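Long-range contact in methionine-R-sulfoxide reductase (Neisseria meningitidis, PDB 3MMH), which reduces the free amino acid methionine-R-sulfoxide to methionine, using a GAF-type domain to hold its substrate: residues S111-V119 against V130-F141. Numbering follows the deposited sequence.
Sequences SLSRSEIVV and VLDADSEHLAQF. With SME (methionine sulfoxide), chain C; ACT (acetate ion), chain M.
Glu-116 and Asp-134 face each other as a non-hydrogen-bonded pair in the antiparallel hairpin 115-123/126-135 of the GAF-domain sheet. Backbone bonds close the pairs Ile-117/Ala-133 and Val-119/Leu-131. At the far end Ser-135 O accepts from both Arg-114 N (2.8 Å) and Ser-115 N, a classic beta bulge. On the substrate face, the extended Glu-116 chain carries its carboxylate to the amino group of methionine sulfoxide, whose N donates to OE1 (2.9 Å) and, weakly, to OE2. Glu-116 OE2 also lies 2.5 Å from Asp-132 OD1, the carboxylate planes 54° apart. Water 2 lies between Ser-113 OG, Asp-134 OD1 and the sulfoxide oxygen OE. On the other face, which helix 143-165 covers, Ile-117 CG2 sits over the Phe-141 ring, 3.9 Å from its centroid, a CH-pi contact, while Gln-140 CB lies over the opposite ring face. Beyond the strands, Leu-138 CG lies over one face of the Arg-114 guanidinium, 3.7 Å above its centre. Ser-115 OG, set between the backbone N and the carbonyl carbon (chi1 64°), reaches into the turn after Ser-135, donating to His-137 O (2.7 Å) and accepting from Gln-140 N (3.2 Å).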
ATOM      1  N   SER A 111      -6.556  10.243  14.571  1.00 19.63           N
ATOM      2  CA  SER A 111      -6.747  11.468  15.385  1.00 19.22           C
ATOM      3  C   SER A 111      -5.654  12.514  15.072  1.00 18.42           C
ATOM      4  O   SER A 111      -5.773  13.661  15.438  1.00 20.27           O
ATOM      5  CB  SER A 111      -6.674  11.174  16.900  1.00 19.93           C
ATOM      6  OG  SER A 111      -5.382  10.643  17.237  0.50 17.35           O
ATOM      7  N   LEU A 112      -4.575  12.133  14.411  1.00 18.71           N
ATOM      8  CA  LEU A 112      -3.363  12.989  14.292  1.00 18.23           C
ATOM      9  C   LEU A 112      -3.382  13.912  13.035  1.00 18.12           C
ATOM     10  O   LEU A 112      -2.619  14.861  12.975  1.00 18.73           O
ATOM     11  CB  LEU A 112      -2.116  12.157  14.246  1.00 19.17           C
ATOM     12  CG  LEU A 112      -1.883  11.241  15.439  1.00 20.89           C
ATOM     13  CD1 LEU A 112      -0.591  10.475  15.175  1.00 28.86           C
ATOM     14  CD2 LEU A 112      -1.707  12.133  16.666  1.00 25.92           C
ATOM     15  N   SER A 113      -4.217  13.600  12.029  1.00 17.25           N
ATOM     16  CA  SER A 113      -4.206  14.440  10.839  0.50 17.85           C
ATOM     17  C   SER A 113      -4.905  15.786  11.090  1.00 16.27           C
ATOM     18  O   SER A 113      -5.949  15.880  11.749  1.00 19.73           O
ATOM     19  CB  SER A 113      -4.770  13.697   9.643  0.50 18.59           C
ATOM     20  OG  SER A 113      -6.042  13.260   9.985  0.50 21.51           O
ATOM     21  N   ARG A 114      -4.297  16.823  10.547  1.00 15.42           N
ATOM     22  CA  ARG A 114      -4.740  18.207  10.622  1.00 15.47           C
ATOM     23  C   ARG A 114      -5.114  18.878   9.309  1.00 14.58           C
ATOM     24  O   ARG A 114      -5.886  19.857   9.322  1.00 16.21           O
ATOM     25  CB  ARG A 114      -3.738  19.068  11.398  1.00 17.05           C
ATOM     26  CG  ARG A 114      -3.493  18.540  12.859  1.00 21.79           C
ATOM     27  CD  ARG A 114      -2.799  19.501  13.769  1.00 26.35           C
ATOM     28  NE  ARG A 114      -3.735  20.600  14.069  1.00 29.00           N
ATOM     29  CZ  ARG A 114      -3.365  21.697  14.737  0.60 28.10           C
ATOM     30  NH1 ARG A 114      -2.105  21.858  15.094  0.60 28.96           N
ATOM     31  NH2 ARG A 114      -4.263  22.618  14.960  0.60 28.89           N
ATOM     32  N   SER A 115      -4.612  18.403   8.193  1.00 13.18           N
ATOM     33  CA  SER A 115      -4.979  18.962   6.909  1.00 12.66           C
ATOM     34  C   SER A 115      -5.005  17.854   5.875  1.00 11.03           C
ATOM     35  O   SER A 115      -4.451  16.776   6.134  1.00 11.81           O
ATOM     36  CB  SER A 115      -4.048  20.103   6.492  1.00 13.08           C
ATOM     37  OG  SER A 115      -2.710  19.694   6.281  1.00 14.02           O
ATOM     38  N   GLU A 116      -5.677  18.033   4.761  1.00 10.83           N
ATOM     39  CA  GLU A 116      -5.945  16.972   3.805  1.00 10.54           C
ATOM     40  C   GLU A 116      -6.203  17.536   2.417  1.00 10.59           C
ATOM     41  O   GLU A 116      -6.686  18.684   2.259  1.00 12.19           O
ATOM     42  CB  GLU A 116      -7.189  16.217   4.291  1.00 11.27           C
ATOM     43  CG  GLU A 116      -7.666  15.039   3.492  1.00 11.60           C
ATOM     44  CD  GLU A 116      -8.700  14.205   4.129  1.00 11.55           C
ATOM     45  OE1 GLU A 116      -9.287  14.557   5.133  1.00 14.87           O
ATOM     46  OE2 GLU A 116      -9.059  13.109   3.576  1.00 13.80           O
ATOM     47  N   ILE A 117      -5.985  16.717   1.421  1.00  9.70           N
ATOM     48  CA  ILE A 117      -6.444  16.991   0.037  1.00  9.84           C
ATOM     49  C   ILE A 117      -6.969  15.678  -0.560  1.00  8.81           C
ATOM     50  O   ILE A 117      -6.371  14.628  -0.316  1.00  9.45           O
ATOM     51  CB  ILE A 117      -5.333  17.544  -0.847  1.00  9.95           C
ATOM     52  CG1 ILE A 117      -5.865  17.948  -2.216  1.00 10.72           C
ATOM     53  CG2 ILE A 117      -4.132  16.638  -0.926  1.00 11.40           C
ATOM     54  CD1 ILE A 117      -4.868  18.791  -3.064  1.00 13.13           C
ATOM     55  N   VAL A 118      -8.069  15.759  -1.268  1.00  9.08           N
ATOM     56  CA  VAL A 118      -8.635  14.649  -1.998  1.00  9.01           C
ATOM     57  C   VAL A 118      -8.803  15.016  -3.454  1.00  9.24           C
ATOM     58  O   VAL A 118      -9.453  16.023  -3.740  1.00 10.82           O
ATOM     59  CB  VAL A 118      -9.958  14.173  -1.395  1.00  9.68           C
ATOM     60  CG1 VAL A 118     -10.512  12.987  -2.208  1.00 11.54           C
ATOM     61  CG2 VAL A 118      -9.773  13.817   0.091  1.00 12.28           C
ATOM     62  N   VAL A 119      -8.293  14.200  -4.358  1.00  9.41           N
ATOM     63  CA  VAL A 119      -8.411  14.411  -5.792  1.00 10.39           C
ATOM     64  C   VAL A 119      -9.143  13.188  -6.415  1.00  9.74           C
ATOM     65  O   VAL A 119      -8.643  12.072  -6.330  1.00 10.18           O
ATOM     66  CB  VAL A 119      -7.043  14.593  -6.467  1.00 10.12           C
ATOM     67  CG1 VAL A 119      -7.193  14.739  -7.992  1.00 12.51           C
ATOM     68  CG2 VAL A 119      -6.295  15.706  -5.850  1.00 12.07           C
ATOM     69  N   VAL A 130     -10.466   7.908  -5.452  1.00  9.26           N
ATOM     70  CA  VAL A 130      -9.841   9.144  -5.046  1.00  9.45           C
ATOM     71  C   VAL A 130      -8.409   8.878  -4.604  1.00  8.77           C
ATOM     72  O   VAL A 130      -8.094   7.799  -4.075  1.00  9.06           O
ATOM     73  CB  VAL A 130     -10.600   9.900  -3.956  1.00 10.83           C
ATOM     74  CG1 VAL A 130     -12.074  10.215  -4.342  1.00 12.41           C
ATOM     75  CG2 VAL A 130     -10.564   9.136  -2.602  1.00 11.30           C
ATOM     76  N   LEU A 131      -7.571   9.890  -4.791  1.00  9.06           N
ATOM     77  CA  LEU A 131      -6.284  10.067  -4.129  1.00  8.19           C
ATOM     78  C   LEU A 131      -6.476  10.911  -2.883  1.00  9.23           C
ATOM     79  O   LEU A 131      -7.017  12.001  -3.021  1.00 10.82           O
ATOM     80  CB  LEU A 131      -5.294  10.671  -5.093  1.00  9.84           C
ATOM     81  CG  LEU A 131      -3.825  10.793  -4.691  1.00 12.23           C
ATOM     82  CD1 LEU A 131      -2.919  11.031  -5.953  1.00 14.12           C
ATOM     83  CD2 LEU A 131      -3.557  11.774  -3.628  1.00 15.03           C
ATOM     84  N   ASP A 132      -6.089  10.404  -1.753  1.00  8.90           N
ATOM     85  CA  ASP A 132      -6.204  11.149  -0.512  1.00  8.87           C
ATOM     86  C   ASP A 132      -4.815  11.293   0.112  1.00  9.05           C
ATOM     87  O   ASP A 132      -4.060  10.324   0.197  1.00  9.65           O
ATOM     88  CB  ASP A 132      -7.101  10.368   0.485  1.00 10.52           C
ATOM     89  CG  ASP A 132      -7.251  11.066   1.776  1.00 12.07           C
ATOM     90  OD1 ASP A 132      -7.559  12.218   1.781  1.00 13.30           O
ATOM     91  OD2 ASP A 132      -7.197  10.425   2.820  1.00 20.31           O
ATOM     92  N   ALA A 133      -4.512  12.490   0.580  1.00  8.61           N
ATOM     93  CA  ALA A 133      -3.270  12.771   1.285  1.00  8.04           C
ATOM     94  C   ALA A 133      -3.587  13.584   2.555  1.00  9.10           C
ATOM     95  O   ALA A 133      -4.438  14.475   2.497  1.00  9.66           O
ATOM     96  CB  ALA A 133      -2.231  13.456   0.476  1.00 10.11           C
ATOM     97  N   ASP A 134      -2.876  13.235   3.627  0.50  8.69           N
ATOM     98  CA  ASP A 134      -3.137  13.826   4.924  0.50  8.78           C
ATOM     99  C   ASP A 134      -1.811  14.232   5.576  0.50  7.40           C
ATOM    100  O   ASP A 134      -0.783  13.622   5.334  0.50  6.44           O
ATOM    101  CB  ASP A 134      -3.976  12.859   5.829  0.50  9.90           C
ATOM    102  CG  ASP A 134      -5.245  12.402   5.176  0.50 11.37           C
ATOM    103  OD1 ASP A 134      -6.274  13.045   5.421  0.50 10.44           O
ATOM    104  OD2 ASP A 134      -5.162  11.393   4.411  0.50 11.36           O
ATOM    105  N   SER A 135      -1.862  15.275   6.380  1.00 10.01           N
ATOM    106  CA  SER A 135      -0.687  15.811   7.081  1.00 10.55           C
ATOM    107  C   SER A 135      -1.036  16.066   8.545  1.00 11.59           C
ATOM    108  O   SER A 135      -2.153  16.452   8.860  1.00 12.83           O
ATOM    109  CB  SER A 135      -0.274  17.106   6.447  1.00 11.36           C
ATOM    110  OG  SER A 135       0.861  17.651   7.135  1.00 13.02           O
ATOM    111  N   GLU A 136      -0.054  15.863   9.395  1.00 13.40           N
ATOM    112  CA  GLU A 136      -0.132  16.331  10.783  1.00 15.22           C
ATOM    113  C   GLU A 136       0.030  17.824  10.938  1.00 15.74           C
ATOM    114  O   GLU A 136      -0.209  18.327  12.041  1.00 20.97           O
ATOM    115  CB  GLU A 136       0.949  15.644  11.621  1.00 16.59           C
ATOM    116  CG  GLU A 136       0.694  14.206  11.801  1.00 19.63           C
ATOM    117  CD  GLU A 136       1.602  13.610  12.899  1.00 25.86           C
ATOM    118  OE1 GLU A 136       1.248  13.688  14.067  1.00 30.30           O
ATOM    119  OE2 GLU A 136       2.633  12.999  12.519  1.00 26.71           O
ATOM    120  N   HIS A 137       0.433  18.557   9.890  1.00 16.55           N
ATOM    121  CA  HIS A 137       0.631  20.029   9.933  1.00 16.07           C
ATOM    122  C   HIS A 137      -0.658  20.676   9.423  1.00 17.24           C
ATOM    123  O   HIS A 137      -1.345  20.072   8.573  1.00 18.92           O
ATOM    124  CB  HIS A 137       1.812  20.448   9.035  1.00 16.94           C
ATOM    125  CG  HIS A 137       3.052  19.692   9.324  1.00 22.49           C
ATOM    126  ND1 HIS A 137       3.471  19.409  10.605  1.00 28.47           N
ATOM    127  CD2 HIS A 137       3.936  19.098   8.495  1.00 22.94           C
ATOM    128  CE1 HIS A 137       4.598  18.712  10.552  1.00 28.54           C
ATOM    129  NE2 HIS A 137       4.878  18.479   9.283  1.00 29.12           N
ATOM    130  N   LEU A 138      -1.004  21.867   9.909  1.00 17.66           N
ATOM    131  CA  LEU A 138      -2.076  22.665   9.315  1.00 18.48           C
ATOM    132  C   LEU A 138      -1.639  23.149   7.933  1.00 19.39           C
ATOM    133  O   LEU A 138      -0.508  23.467   7.725  1.00 20.63           O
ATOM    134  CB  LEU A 138      -2.384  23.866  10.188  1.00 21.33           C
ATOM    135  CG  LEU A 138      -3.151  23.589  11.440  1.00 22.40           C
ATOM    136  CD1 LEU A 138      -3.051  24.748  12.417  1.00 26.79           C
ATOM    137  CD2 LEU A 138      -4.588  23.237  11.181  1.00 25.23           C
ATOM    138  N   ALA A 139      -2.605  23.269   7.006  1.00 17.12           N
ATOM    139  CA  ALA A 139      -2.390  23.912   5.698  1.00 17.97           C
ATOM    140  C   ALA A 139      -1.182  23.348   5.000  1.00 17.34           C
ATOM    141  O   ALA A 139      -0.497  24.093   4.274  1.00 20.89           O
ATOM    142  CB  ALA A 139      -2.175  25.509   5.880  1.00 21.17           C
ATOM    143  N   GLN A 140      -1.003  22.025   5.014  1.00 15.01           N
ATOM    144  CA  GLN A 140       0.093  21.442   4.264  1.00 14.09           C
ATOM    145  C   GLN A 140      -0.213  21.423   2.767  1.00 13.10           C
ATOM    146  O   GLN A 140       0.717  21.321   1.961  1.00 13.30           O
ATOM    147  CB  GLN A 140       0.388  20.037   4.792  1.00 13.54           C
ATOM    148  CG  GLN A 140       1.734  19.546   4.269  1.00 15.47           C
ATOM    149  CD  GLN A 140       2.914  20.376   4.760  1.00 18.28           C
ATOM    150  OE1 GLN A 140       2.889  20.811   5.914  1.00 20.01           O
ATOM    151  NE2 GLN A 140       3.910  20.646   3.906  1.00 17.13           N
ATOM    152  N   PHE A 141      -1.475  21.456   2.401  1.00 11.95           N
ATOM    153  CA  PHE A 141      -1.897  21.302   1.029  1.00 11.05           C
ATOM    154  C   PHE A 141      -2.546  22.587   0.516  1.00 11.87           C
ATOM    155  O   PHE A 141      -3.356  23.208   1.209  1.00 13.46           O
ATOM    156  CB  PHE A 141      -2.882  20.138   0.830  1.00 10.92           C
ATOM    157  CG  PHE A 141      -2.357  18.864   1.435  1.00 10.53           C
ATOM    158  CD1 PHE A 141      -1.420  18.120   0.767  1.00 10.04           C
ATOM    159  CD2 PHE A 141      -2.767  18.435   2.691  1.00 10.76           C
ATOM    160  CE1 PHE A 141      -0.933  16.959   1.357  1.00 10.91           C
ATOM    161  CE2 PHE A 141      -2.257  17.296   3.253  1.00 11.35           C
ATOM    162  CZ  PHE A 141      -1.341  16.537   2.581  1.00 10.63           C
TER
HETATM  163  N   SME C 168     -10.139  12.006   6.159  1.00 13.70           N
HETATM  164  CA  SME C 168     -10.851  11.216   5.127  1.00 13.31           C
HETATM  165  CB  SME C 168     -10.900   9.708   5.450  1.00 14.55           C
HETATM  166  CG  SME C 168      -9.677   8.892   5.001  1.00 14.03           C
HETATM  167  S   SME C 168      -8.319   9.048   6.089  1.00 20.21           S
HETATM  168  OE  SME C 168      -7.949  10.343   6.630  1.00 26.51           O
HETATM  169  CE  SME C 168      -7.132   8.099   5.233  1.00 14.89           C
HETATM  170  C   SME C 168     -12.220  11.789   4.883  1.00 13.49           C
HETATM  171  O   SME C 168     -12.896  11.288   3.973  1.00 13.58           O
HETATM  172  OXT SME C 168     -12.621  12.789   5.592  1.00 14.17           O
HETATM  173  C   ACT M 178       3.253  15.323   7.651  0.90 19.78           C
HETATM  174  O   ACT M 178       2.574  15.043   8.686  0.90 19.42           O
HETATM  175  OXT ACT M 178       2.782  15.877   6.617  0.90 18.10           O
HETATM  176  CH3 ACT M 178       4.734  15.080   7.780  0.90 20.20           C
HETATM  177  O   HOH W   1      -0.735  15.802  14.725  1.00 33.43           O
HETATM  178  O   HOH W   2      -7.641  13.335   7.790  1.00 25.82           O